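Local coordinates for beta-gamma-crystallin (Geodia cydonium, PDB 4IAU), which is of unknown function but belongs to the beta/gamma-crystallin family and binds a calcium ion, at residues A[40-45]-A[73-78]; A[6-11]-A[30-35]. One frame throughout, in Å; residues are numbered along the deposited sequence.

Contact 1 (A[40-45]-A[73-78]); sequences IFYQQA and PRSFRP
Tyr-42 holds CG beside its backbone N (chi1 -55°), while Arg-77 sets CG between N and the carbonyl carbon (chi1 56°) and then runs extended to NE; the two side chains thereby converge on the face they share with Ile-40 and Ser-75. Arg-77 NE donates to Tyr-42 OH at 3.1 Å, and the hydroxyl lies almost in the guanidinium plane, which stands 77° from the ring. Phe-94 O is a second partner of the hydroxyl, and NH2 of Arg-77 bonds to Gly-96 O, so the pair reaches the loop that follows strand 86-89. A phenylalanine in place of Tyr-42 has no hydroxyl, so Arg-77 NE would probably lack a mate and Phe-94 O one donor, the guanidinium then relying on the loop carbonyls. The backbones run antiparallel, the outer pairing of a Greek key sheet of the crystallin fold, with Ile-40 N to Arg-77 O at 2.9 Å. A classic beta bulge ends the pairing: Tyr-42 O takes a bond from Arg-74 N at 2.9 Å and a weak one from Ser-75 N. Beyond it, Ser-75 OG donates to Gln-44 O at 2.7 Å, in the carbonyl plane, and ties down the turn after the strand. On the other face Phe-41 CD2, in the conformer described, presses on Phe-76 CB at 3.4 Å; the rings are near parallel but so displaced (centroids 5.6 Å apart) that little overlap remains.

Contact 2 (A[6-11]-A[30-35]); sequences VTLVTS and ARVRVT
Val-32 meets segment 6-11 through CB and one methyl. Its CB lies 3.7 Å from Leu-8 CD2. CG2 stands anti to the backbone N because CG1 takes the position between N and the carbonyl carbon (chi1 59°). This CG2 of Val-32 touches two neighbours at once, lying over the gap between Val-6 CG2 and Leu-8 CD2, 3.6 Å from each. Leu-8 runs alongside Val-32, pointing the same way, whereas Val-6 crosses it at a slant and continues the apolar row to Val-34, CG2 to CG2 at 3.9 Å. The strands are antiparallel at 169° and form the central pair of a four-stranded Greek key sheet, in which this apolar face turns toward strand 38-42 of the second sheet of the crystallin sandwich. Thr-7 N to Arg-33 O is nearly straight at the hydrogen, 174°. At the far end a classic beta bulge lets Val-9 O accept from both Ala-30 N, at 2.8 Å, and Arg-31 N. The opposite face is more polar and partly exposed: a water donates to Thr-7 OG1 and also bonds Thr-35 OG1, while Asp-17 OD1, on the neighbouring strand 15-18, hydrogen-bonds Thr-7 OG1. A second water accepts from Arg-31 NH2 and donates to Thr-10 O.

From the N terminus the chain runs along strand 5-9, turns back as 15-18 and crosses a long loop before strand 31-36 comes beside 5-9, where contact 2 closes the loop. The chain then crosses directly from 31-36 to 38-42 in the other sheet, where contact 1 begins; 57-61 follows in that sheet, 67-68 returns to the first, and 75-78 closes the second loop beside 38-42. The two closures are in series, neither enclosing the other. Their centres lie 13 Å apart and their apolar faces meet, Phe-76 CZ reaching Leu-8 CD1 at 3.4 Å. These contacts pack the two sheets of one domain together, while the other face of contact 1 looks toward the calcium-binding domain.

Contact 1 (A[40-45]-A[73-78])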
# COMPACT_ATOMS: atom_id res chain seq x y z
N ILE A 40 4.34 0.13 -4.50
CA ILE A 40 5.10 0.45 -3.31
C ILE A 40 6.26 -0.52 -3.26
O ILE A 40 6.12 -1.73 -3.49
CB ILE A 40 4.27 0.35 -2.00
CG1 ILE A 40 2.91 0.99 -2.17
CG2 ILE A 40 5.05 0.99 -0.85
CD1 ILE A 40 1.95 0.84 -1.05
N PHE A 41 7.44 0.03 -2.96
CA PHE A 41 8.71 -0.67 -2.87
C PHE A 41 9.21 -0.61 -1.45
O PHE A 41 9.06 0.43 -0.79
CB PHE A 41 9.75 -0.09 -3.84
CG PHE A 41 9.23 -0.07 -5.27
CD1 PHE A 41 8.40 0.99 -5.67
CD2 PHE A 41 9.54 -1.10 -6.16
CE1 PHE A 41 7.85 0.92 -6.94
CE2 PHE A 41 8.96 -1.15 -7.41
CZ PHE A 41 8.11 -0.14 -7.77
N TYR A 42 9.84 -1.70 -0.98
CA TYR A 42 10.23 -1.82 0.40
C TYR A 42 11.66 -2.33 0.50
O TYR A 42 12.09 -3.19 -0.26
CB TYR A 42 9.32 -2.82 1.13
CG TYR A 42 7.84 -2.50 1.01
CD1 TYR A 42 7.10 -2.92 -0.07
CD2 TYR A 42 7.18 -1.76 1.99
CE1 TYR A 42 5.77 -2.62 -0.20
CE2 TYR A 42 5.82 -1.47 1.90
CZ TYR A 42 5.10 -1.92 0.80
OH TYR A 42 3.77 -1.70 0.65
N GLN A 43 12.35 -1.84 1.54
CA GLN A 43 13.74 -2.23 1.77
C GLN A 43 13.88 -3.66 2.24
O GLN A 43 14.93 -4.30 1.99
CB GLN A 43 14.33 -1.23 2.79
CG GLN A 43 15.77 -1.48 3.13
CD GLN A 43 16.33 -0.39 3.98
OE1 GLN A 43 15.63 0.17 4.84
NE2 GLN A 43 17.59 -0.07 3.76
N GLN A 44 12.89 -4.19 2.97
CA GLN A 44 12.90 -5.55 3.46
C GLN A 44 11.91 -6.40 2.69
O GLN A 44 10.92 -5.92 2.14
CB GLN A 44 12.51 -5.61 4.95
CG GLN A 44 13.33 -4.73 5.85
CD GLN A 44 12.82 -4.74 7.27
OE1 GLN A 44 11.61 -4.63 7.51
NE2 GLN A 44 13.74 -4.87 8.22
N ALA A 45 12.16 -7.72 2.71
CA ALA A 45 11.19 -8.70 2.19
C ALA A 45 9.89 -8.60 2.94
O ALA A 45 9.79 -8.07 4.04
CB ALA A 45 11.78 -10.09 2.29
N PRO A 73 15.26 -2.65 -3.66
CA PRO A 73 14.07 -3.26 -3.08
C PRO A 73 14.30 -4.73 -2.73
O PRO A 73 14.94 -5.46 -3.47
CB PRO A 73 13.02 -3.09 -4.13
CG PRO A 73 13.53 -2.20 -5.18
CD PRO A 73 15.04 -2.18 -5.03
N ARG A 74 13.69 -5.16 -1.64
CA ARG A 74 13.58 -6.59 -1.32
C ARG A 74 12.15 -7.09 -1.44
O ARG A 74 11.94 -8.31 -1.34
CB ARG A 74 14.19 -6.91 0.04
CG ARG A 74 15.71 -6.82 0.09
CD ARG A 74 16.39 -8.12 -0.33
NE ARG A 74 16.34 -8.42 -1.74
CZ ARG A 74 17.24 -8.03 -2.63
NH1 ARG A 74 18.19 -7.21 -2.32
NH2 ARG A 74 17.14 -8.46 -3.89
N SER A 75 11.18 -6.23 -1.68
CA SER A 75 9.83 -6.62 -1.99
C SER A 75 9.13 -5.41 -2.59
O SER A 75 9.56 -4.27 -2.40
CB SER A 75 9.06 -7.16 -0.78
OG SER A 75 8.96 -6.22 0.27
N PHE A 76 8.01 -5.65 -3.30
CA PHE A 76 7.26 -4.55 -3.90
C PHE A 76 5.93 -5.11 -4.34
O PHE A 76 5.78 -6.32 -4.61
CB PHE A 76 8.04 -3.89 -5.05
CG PHE A 76 8.52 -4.81 -6.15
CD1 PHE A 76 9.74 -5.44 -6.03
CD2 PHE A 76 7.77 -5.05 -7.29
CE1 PHE A 76 10.20 -6.27 -7.06
CE2 PHE A 76 8.24 -5.87 -8.28
CZ PHE A 76 9.46 -6.49 -8.18
N ARG A 77 4.93 -4.22 -4.45
CA ARG A 77 3.59 -4.69 -4.79
C ARG A 77 2.76 -3.55 -5.35
O ARG A 77 2.97 -2.38 -5.01
CB ARG A 77 2.88 -5.31 -3.57
CG ARG A 77 2.79 -4.35 -2.37
CD ARG A 77 2.07 -5.04 -1.21
NE ARG A 77 2.23 -4.28 0.01
CZ ARG A 77 1.88 -4.74 1.22
NH1 ARG A 77 1.29 -5.93 1.32
NH2 ARG A 77 2.11 -4.04 2.30
N PRO A 78 1.76 -3.87 -6.17
CA PRO A 78 0.84 -2.87 -6.66
C PRO A 78 -0.19 -2.53 -5.59
O PRO A 78 -0.48 -3.29 -4.68
CB PRO A 78 0.20 -3.56 -7.88
CG PRO A 78 0.18 -5.04 -7.47
CD PRO A 78 1.45 -5.23 -6.71

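Contact 2 (A[6-11]-A[30-35])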
# COMPACT_ATOMS: atom_id res chain seq x y z
N VAL A 6 5.16 -2.57 -13.81
CA VAL A 6 6.37 -1.81 -13.52
C VAL A 6 7.56 -2.48 -14.21
O VAL A 6 7.67 -3.69 -14.23
CB VAL A 6 6.58 -1.64 -12.00
CG1 VAL A 6 6.75 -3.00 -11.29
CG2 VAL A 6 7.76 -0.73 -11.70
N THR A 7 8.45 -1.64 -14.72
CA THR A 7 9.71 -2.08 -15.24
C THR A 7 10.81 -1.74 -14.22
O THR A 7 10.86 -0.62 -13.71
CB THR A 7 10.06 -1.34 -16.55
OG1 THR A 7 9.09 -1.67 -17.54
CG2 THR A 7 11.47 -1.69 -17.06
N LEU A 8 11.66 -2.72 -13.94
CA LEU A 8 12.79 -2.56 -13.06
C LEU A 8 14.05 -2.95 -13.80
O LEU A 8 14.07 -3.87 -14.61
CB LEU A 8 12.66 -3.43 -11.79
CG LEU A 8 11.50 -3.03 -10.86
CD1 LEU A 8 11.29 -4.07 -9.80
CD2 LEU A 8 11.77 -1.69 -10.27
N VAL A 9 15.13 -2.19 -13.55
CA VAL A 9 16.39 -2.36 -14.26
C VAL A 9 17.53 -2.46 -13.24
O VAL A 9 17.60 -1.70 -12.28
CB VAL A 9 16.64 -1.19 -15.24
CG1 VAL A 9 17.86 -1.48 -16.10
CG2 VAL A 9 15.44 -0.91 -16.10
N THR A 10 18.42 -3.44 -13.45
CA THR A 10 19.59 -3.63 -12.62
C THR A 10 20.64 -2.59 -12.95
O THR A 10 20.65 -1.99 -14.01
CB THR A 10 20.18 -5.04 -12.77
OG1 THR A 10 20.75 -5.09 -14.06
CG2 THR A 10 19.16 -6.11 -12.57
N SER A 11 21.64 -2.47 -12.06
CA SER A 11 22.75 -1.57 -12.32
C SER A 11 23.50 -2.01 -13.58
O SER A 11 24.12 -1.19 -14.23
CB SER A 11 23.71 -1.54 -11.13
OG SER A 11 24.28 -2.80 -10.90
N ALA A 30 17.98 -1.37 -9.51
CA ALA A 30 18.49 -0.02 -9.24
C ALA A 30 17.59 1.09 -9.82
O ALA A 30 17.65 2.21 -9.29
CB ALA A 30 19.89 0.12 -9.78
N ARG A 31 16.87 0.85 -10.90
CA ARG A 31 16.06 1.88 -11.56
C ARG A 31 14.68 1.32 -11.82
O ARG A 31 14.47 0.11 -11.90
CB ARG A 31 16.72 2.37 -12.86
CG ARG A 31 18.04 3.07 -12.60
CD ARG A 31 18.57 3.85 -13.83
NE ARG A 31 18.90 3.00 -14.86
CZ ARG A 31 18.96 3.30 -16.15
NH1 ARG A 31 18.59 4.47 -16.65
NH2 ARG A 31 19.31 2.30 -16.93
N VAL A 32 13.73 2.25 -11.97
CA VAL A 32 12.31 1.90 -12.00
C VAL A 32 11.56 2.80 -12.96
O VAL A 32 11.84 4.01 -13.06
CB VAL A 32 11.73 2.03 -10.58
CG1 VAL A 32 11.87 3.44 -10.01
CG2 VAL A 32 10.26 1.56 -10.52
N ARG A 33 10.53 2.25 -13.58
CA ARG A 33 9.50 3.00 -14.28
C ARG A 33 8.16 2.27 -14.11
O ARG A 33 7.97 1.21 -14.67
CB ARG A 33 9.78 3.17 -15.76
CG ARG A 33 8.74 3.98 -16.49
CD ARG A 33 9.05 4.10 -17.95
NE ARG A 33 7.92 4.62 -18.70
CZ ARG A 33 7.91 4.76 -20.01
NH1 ARG A 33 8.99 4.44 -20.71
NH2 ARG A 33 6.77 5.18 -20.56
N VAL A 34 7.26 2.87 -13.31
CA VAL A 34 5.89 2.37 -13.24
C VAL A 34 5.17 2.77 -14.52
O VAL A 34 5.08 3.96 -14.83
CB VAL A 34 5.14 2.94 -12.03
CG1 VAL A 34 3.69 2.55 -12.10
CG2 VAL A 34 5.77 2.45 -10.74
N THR A 35 4.69 1.79 -15.28
CA THR A 35 3.99 2.08 -16.53
C THR A 35 2.47 1.99 -16.38
O THR A 35 1.78 2.67 -17.15
CB THR A 35 4.50 1.17 -17.63
OG1 THR A 35 4.27 -0.18 -17.27
CG2 THR A 35 5.98 1.44 -17.89
O HOH W 1 6.28 -1.91 -17.74
O HOH W 2 20.69 0.54 -15.16